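PDB 4F0L: amidohydrolase from Brucella melitensis biovar Abortus, which probably acts as a metal-dependent deaminase of the amidohydrolase family and holds an iron ion in its barrel. Local coordinates for residues H216-V221 against E262-H267; S228-L233 against A272-I277. All coordinates share one frame; numbering follows the deposited sequence.

Interaction 1 (H216-V221 against E262-H267); sequences HSLRAV and EWLLDH
The loop that follows barrel strand 210-215 in this amidohydrolase packs onto helix 260-267 through Leu218, which touches Trp263 and Leu264. The contact is apolar and buried. One methyl group carries it: CD2 of Leu218 lies 3.9 Å from CZ3 of Trp263. The same CD2 is 4.2 Å from CD1 of Leu264, so it meets two neighbouring side chains of the helix. The approach to the indole is slanting. On the helix, both Trp263 and Leu264 have CG anti to the backbone N (chi1 -173° and -169°), which sets the indole and the isobutyl group on the helix face next to the loop.

The fold here is the TIM-type barrel of the amidohydrolase family. Residues 216-221 link strand 210-215 to helix 223-229, and that helix lies against the same side chains: its Leu226 touches both Trp263 and Leu264. Phe173, from another loop, also packs on Leu218.

The Trp263 ring is held on the helix side as well. ND1 of His267 sits over the centre of one face, 3.2 Å above the ring plane. This ND1 donates a hydrogen bond to O of Trp263 at 2.9 Å, with an N-H...O angle of 161°. The carbonyl oxygen lies in the imidazole plane, which fixes how the His267 ring is turned.

In the loop, Ser217 forms an ST motif. Its OG accepts from N of Ala220 at 3.3 Å and is also hydrogen-bonded to ND1 of His216 at 3.1 Å. The His216 ring meets the ring of the iron ligand His241 edge-to-face. The side chain of Leu218 is about 8 Å from that of His241.

Interaction 2 (S228-L233 against A272-I277); sequences SVTQLL and ARWCLI
Arg273 starts with CG anti to the backbone N (chi1 180°) and runs extended to NE, which carries its guanidinium to the carbonyl groups of Thr230 and Leu233. Thr230 has chi1 59°; this sets CG2 anti to the carbonyl carbon and directs it to Trp274. The guanidinium grips O of Thr230 end-on. NH2 bonds to this oxygen at 2.8 Å and NH1 at 3.0 Å. The oxygen lies close to the guanidinium plane. NH1 arrives in the carbonyl plane, whereas NH2 stands above it. NH2 also donates to O of Leu233 at 3.0 Å, with a more bent N-H...O angle of 132°. NE bonds to O of Ala236, so the group is fixed by three backbone carbonyls. Beside it, CG2 of Thr230 is 3.9 Å from CH2 of Trp274, the two side chains crossing at about a right angle. OG1 of Thr230 hydrogen-bonds back to O of Leu226 in helix 223-229. Val229 to Leu232 form a type I beta turn. The arrangement ties this turn to Arg273 and Trp274 of the chain entering parallel strand 274-276, within the alternating helices and strands of a TIM-type barrel.

Interactions 1 and 2 lie about 11 Å apart between centres, on the same side of the chain's centre. Their segments alternate along the chain: 216-221, 228-233, 262-267, then 272-277. Helix 223-229 runs from just after the first segment into the second, and strand 274-276 is the next regular element after helix 260-267. The contacts also touch each other. CD2 of Leu264 in interaction 1 is 3.6 Å from CD2 of Leu276 in interaction 2, and CD1 of Leu264 meets CZ3 of Trp274. Leu264 thus links the loop-helix packing of interaction 1 to strand 274-276. The neighbouring strand in the parallel sheet, 238-242, carries the iron ligand His241.

Interaction 1 (H216-V221 against E262-H267)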
loop_
_atom_site.group_PDB
_atom_site.type_symbol
_atom_site.label_atom_id
_atom_site.label_comp_id
_atom_site.label_asym_id
_atom_site.label_seq_id
_atom_site.Cartn_x
_atom_site.Cartn_y
_atom_site.Cartn_z
ATOM N N HIS B 216 -8.375 -22.523 16.900
ATOM C CA HIS B 216 -8.498 -21.078 16.645
ATOM C C HIS B 216 -7.395 -20.253 17.264
ATOM O O HIS B 216 -6.736 -19.458 16.592
ATOM C CB HIS B 216 -9.827 -20.562 17.135
ATOM C CG HIS B 216 -10.024 -19.109 16.873
ATOM N ND1 HIS B 216 -9.725 -18.155 17.790
ATOM C CD2 HIS B 216 -10.458 -18.448 15.735
ATOM C CE1 HIS B 216 -9.975 -16.936 17.259
ATOM N NE2 HIS B 216 -10.420 -17.113 16.004
ATOM N N SER B 217 -7.189 -20.463 18.552
ATOM C CA SER B 217 -6.238 -19.679 19.355
ATOM C C SER B 217 -6.160 -20.320 20.713
ATOM O O SER B 217 -6.990 -21.193 21.050
ATOM C CB SER B 217 -6.733 -18.247 19.536
ATOM O OG SER B 217 -7.914 -18.260 20.309
ATOM N N LEU B 218 -5.216 -19.866 21.522
ATOM C CA LEU B 218 -5.073 -20.433 22.848
ATOM C C LEU B 218 -6.254 -20.100 23.758
ATOM O O LEU B 218 -6.554 -20.851 24.675
ATOM C CB LEU B 218 -3.749 -20.012 23.484
ATOM C CG LEU B 218 -2.499 -20.535 22.748
ATOM C CD1 LEU B 218 -1.239 -19.949 23.377
ATOM C CD2 LEU B 218 -2.455 -22.060 22.697
ATOM N N ARG B 219 -6.922 -18.980 23.493
ATOM C CA ARG B 219 -8.114 -18.585 24.267
ATOM C C ARG B 219 -9.276 -19.506 23.997
ATOM O O ARG B 219 -10.117 -19.749 24.867
ATOM C CB ARG B 219 -8.635 -17.198 23.837
ATOM C CG ARG B 219 -7.810 -16.016 24.238
ATOM C CD ARG B 219 -8.669 -14.771 24.044
ATOM N NE ARG B 219 -7.803 -13.600 24.121
ATOM C CZ ARG B 219 -7.514 -12.942 25.241
ATOM N NH1 ARG B 219 -8.072 -13.263 26.413
ATOM N NH2 ARG B 219 -6.673 -11.923 25.179
ATOM N N ALA B 220 -9.365 -19.941 22.749
ATOM C CA ALA B 220 -10.574 -20.549 22.237
ATOM C C ALA B 220 -10.561 -22.058 22.439
ATOM O O ALA B 220 -11.578 -22.713 22.234
ATOM C CB ALA B 220 -10.800 -20.172 20.779
ATOM N N VAL B 221 -9.432 -22.599 22.881
ATOM C CA VAL B 221 -9.248 -24.041 22.956
ATOM C C VAL B 221 -8.532 -24.349 24.254
ATOM O O VAL B 221 -7.629 -23.599 24.643
ATOM C CB VAL B 221 -8.415 -24.534 21.745
ATOM C CG1 VAL B 221 -8.312 -26.050 21.745
ATOM C CG2 VAL B 221 -9.013 -24.077 20.406
ATOM N N GLU B 262 5.675 -19.154 23.616
ATOM C CA GLU B 262 6.402 -19.930 24.602
ATOM C C GLU B 262 5.544 -21.078 25.156
ATOM O O GLU B 262 5.980 -22.226 25.246
ATOM C CB GLU B 262 6.823 -18.961 25.729
ATOM C CG GLU B 262 7.543 -19.594 26.888
ATOM C CD GLU B 262 7.696 -18.683 28.077
ATOM O OE1 GLU B 262 7.027 -17.626 28.182
ATOM O OE2 GLU B 262 8.508 -19.059 28.931
ATOM N N TRP B 263 4.309 -20.769 25.506
ATOM C CA TRP B 263 3.437 -21.781 26.060
ATOM C C TRP B 263 3.208 -22.879 25.055
ATOM O O TRP B 263 3.350 -24.079 25.365
ATOM C CB TRP B 263 2.141 -21.140 26.483
ATOM C CG TRP B 263 1.286 -22.113 27.202
ATOM C CD1 TRP B 263 1.148 -22.275 28.577
ATOM C CD2 TRP B 263 0.451 -23.144 26.603
ATOM N NE1 TRP B 263 0.294 -23.308 28.850
ATOM C CE2 TRP B 263 -0.150 -23.873 27.712
ATOM C CE3 TRP B 263 0.155 -23.525 25.307
ATOM C CZ2 TRP B 263 -1.013 -24.921 27.508
ATOM C CZ3 TRP B 263 -0.711 -24.594 25.116
ATOM C CH2 TRP B 263 -1.275 -25.277 26.193
ATOM N N LEU B 264 2.914 -22.479 23.812
ATOM C CA LEU B 264 2.703 -23.434 22.756
ATOM C C LEU B 264 3.952 -24.323 22.525
ATOM O O LEU B 264 3.841 -25.545 22.399
ATOM C CB LEU B 264 2.282 -22.705 21.469
ATOM C CG LEU B 264 1.762 -23.589 20.334
ATOM C CD1 LEU B 264 0.492 -24.302 20.775
ATOM C CD2 LEU B 264 1.498 -22.747 19.076
ATOM N N LEU B 265 5.133 -23.718 22.457
ATOM C CA LEU B 265 6.359 -24.494 22.203
ATOM C C LEU B 265 6.646 -25.481 23.350
ATOM O O LEU B 265 7.182 -26.559 23.119
ATOM C CB LEU B 265 7.557 -23.576 21.991
ATOM C CG LEU B 265 7.478 -22.668 20.756
ATOM C CD1 LEU B 265 8.719 -21.797 20.665
ATOM C CD2 LEU B 265 7.290 -23.531 19.510
ATOM N N ASP B 266 6.262 -25.111 24.569
ATOM C CA ASP B 266 6.467 -25.975 25.740
ATOM C C ASP B 266 5.455 -27.111 25.853
ATOM O O ASP B 266 5.766 -28.138 26.477
ATOM C CB ASP B 266 6.397 -25.177 27.049
ATOM C CG ASP B 266 7.600 -24.270 27.265
ATOM O OD1 ASP B 266 8.576 -24.347 26.490
ATOM O OD2 ASP B 266 7.581 -23.489 28.234
ATOM N N HIS B 267 4.265 -26.955 25.274
ATOM C CA HIS B 267 3.201 -27.957 25.456
ATOM C C HIS B 267 2.853 -28.759 24.237
ATOM O O HIS B 267 2.054 -29.686 24.319
ATOM C CB HIS B 267 1.939 -27.294 25.982
ATOM C CG HIS B 267 2.066 -26.825 27.397
ATOM N ND1 HIS B 267 2.579 -25.624 27.716
ATOM C CD2 HIS B 267 1.758 -27.455 28.596
ATOM C CE1 HIS B 267 2.577 -25.482 29.049
ATOM N NE2 HIS B 267 2.083 -26.605 29.588
#

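Interaction 2 (S228-L233 against A272-I277)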
loop_
_atom_site.group_PDB
_atom_site.type_symbol
_atom_site.label_atom_id
_atom_site.label_comp_id
_atom_site.label_asym_id
_atom_site.label_seq_id
_atom_site.Cartn_x
_atom_site.Cartn_y
_atom_site.Cartn_z
ATOM N N SER B 228 -6.291 -33.328 21.216
ATOM C CA SER B 228 -7.175 -34.123 20.365
ATOM C C SER B 228 -7.210 -33.645 18.921
ATOM O O SER B 228 -7.083 -34.439 18.005
ATOM C CB SER B 228 -8.592 -34.087 20.883
ATOM O OG SER B 228 -8.602 -34.491 22.222
ATOM N N VAL B 229 -7.360 -32.343 18.738
ATOM C CA VAL B 229 -7.523 -31.776 17.395
ATOM C C VAL B 229 -6.271 -31.970 16.561
ATOM O O VAL B 229 -6.357 -32.352 15.393
ATOM C CB VAL B 229 -7.937 -30.289 17.476
ATOM C CG1 VAL B 229 -7.887 -29.625 16.122
ATOM C CG2 VAL B 229 -9.329 -30.193 18.084
ATOM N N THR B 230 -5.111 -31.782 17.174
ATOM C CA THR B 230 -3.846 -31.836 16.441
ATOM C C THR B 230 -3.315 -33.280 16.248
ATOM O O THR B 230 -2.262 -33.495 15.652
ATOM C CB THR B 230 -2.801 -30.904 17.100
ATOM O OG1 THR B 230 -2.587 -31.287 18.455
ATOM C CG2 THR B 230 -3.309 -29.475 17.125
ATOM N N GLN B 231 -4.070 -34.263 16.736
ATOM C CA GLN B 231 -3.767 -35.667 16.533
ATOM C C GLN B 231 -4.672 -36.279 15.460
ATOM O O GLN B 231 -4.422 -37.398 15.027
ATOM C CB GLN B 231 -3.882 -36.453 17.877
ATOM N N LEU B 232 -5.692 -35.553 15.002
ATOM C CA LEU B 232 -6.636 -36.129 14.033
ATOM C C LEU B 232 -5.993 -36.511 12.718
ATOM O O LEU B 232 -6.297 -37.560 12.163
ATOM C CB LEU B 232 -7.791 -35.175 13.721
ATOM C CG LEU B 232 -8.892 -35.031 14.747
ATOM C CD1 LEU B 232 -9.888 -34.011 14.198
ATOM C CD2 LEU B 232 -9.574 -36.376 15.092
ATOM N N LEU B 233 -5.133 -35.637 12.206
ATOM C CA LEU B 233 -4.494 -35.803 10.920
ATOM C C LEU B 233 -3.015 -35.453 11.143
ATOM O O LEU B 233 -2.572 -34.339 10.822
ATOM C CB LEU B 233 -5.139 -34.878 9.869
ATOM C CG LEU B 233 -6.610 -35.171 9.513
ATOM C CD1 LEU B 233 -7.266 -33.999 8.763
ATOM C CD2 LEU B 233 -6.778 -36.512 8.771
ATOM N N ALA B 272 7.688 -27.869 11.452
ATOM C CA ALA B 272 7.284 -27.282 10.178
ATOM C C ALA B 272 5.848 -27.660 9.778
ATOM O O ALA B 272 5.289 -27.101 8.836
ATOM C CB ALA B 272 8.283 -27.680 9.070
ATOM N N ARG B 273 5.253 -28.610 10.501
ATOM C CA ARG B 273 3.843 -28.963 10.319
ATOM C C ARG B 273 2.947 -27.787 10.763
ATOM O O ARG B 273 1.792 -27.676 10.335
ATOM C CB ARG B 273 3.566 -30.230 11.148
ATOM C CG ARG B 273 2.175 -30.787 11.114
ATOM C CD ARG B 273 1.972 -31.813 12.241
ATOM N NE ARG B 273 0.568 -32.198 12.231
ATOM C CZ ARG B 273 -0.166 -32.511 13.282
ATOM N NH1 ARG B 273 0.352 -32.544 14.492
ATOM N NH2 ARG B 273 -1.454 -32.789 13.095
ATOM N N TRP B 274 3.490 -26.955 11.656
ATOM C CA TRP B 274 2.746 -25.884 12.287
ATOM C C TRP B 274 2.984 -24.582 11.591
ATOM O O TRP B 274 4.118 -24.307 11.163
ATOM C CB TRP B 274 3.134 -25.733 13.747
ATOM C CG TRP B 274 2.679 -26.876 14.631
ATOM C CD1 TRP B 274 3.095 -28.219 14.615
ATOM C CD2 TRP B 274 1.693 -26.809 15.701
ATOM N NE1 TRP B 274 2.437 -28.947 15.577
ATOM C CE2 TRP B 274 1.598 -28.170 16.269
ATOM C CE3 TRP B 274 0.907 -25.798 16.235
ATOM C CZ2 TRP B 274 0.731 -28.472 17.313
ATOM C CZ3 TRP B 274 0.029 -26.116 17.288
ATOM C CH2 TRP B 274 -0.042 -27.417 17.821
ATOM N N CYS B 275 1.904 -23.795 11.480
ATOM C CA CYS B 275 1.968 -22.417 11.033
ATOM C C CYS B 275 1.312 -21.526 12.108
ATOM O O CYS B 275 0.134 -21.705 12.452
ATOM C CB CYS B 275 1.270 -22.222 9.693
ATOM S SG CYS B 275 1.380 -20.515 9.079
ATOM N N LEU B 276 2.105 -20.627 12.681
ATOM C CA LEU B 276 1.599 -19.796 13.770
ATOM C C LEU B 276 1.265 -18.495 13.135
ATOM O O LEU B 276 2.143 -17.805 12.630
ATOM C CB LEU B 276 2.647 -19.602 14.869
ATOM C CG LEU B 276 3.319 -20.841 15.451
ATOM C CD1 LEU B 276 4.132 -20.478 16.709
ATOM C CD2 LEU B 276 2.314 -21.952 15.701
ATOM N N ILE B 277 -0.015 -18.171 13.139
ATOM C CA ILE B 277 -0.527 -16.983 12.458
ATOM C C ILE B 277 -0.268 -15.723 13.316
ATOM O O ILE B 277 -0.535 -15.697 14.525
ATOM C CB ILE B 277 -2.032 -17.119 12.131
ATOM C CG1 ILE B 277 -2.305 -18.462 11.437
ATOM C CG2 ILE B 277 -2.499 -15.961 11.228
ATOM C CD1 ILE B 277 -1.605 -18.597 10.084
#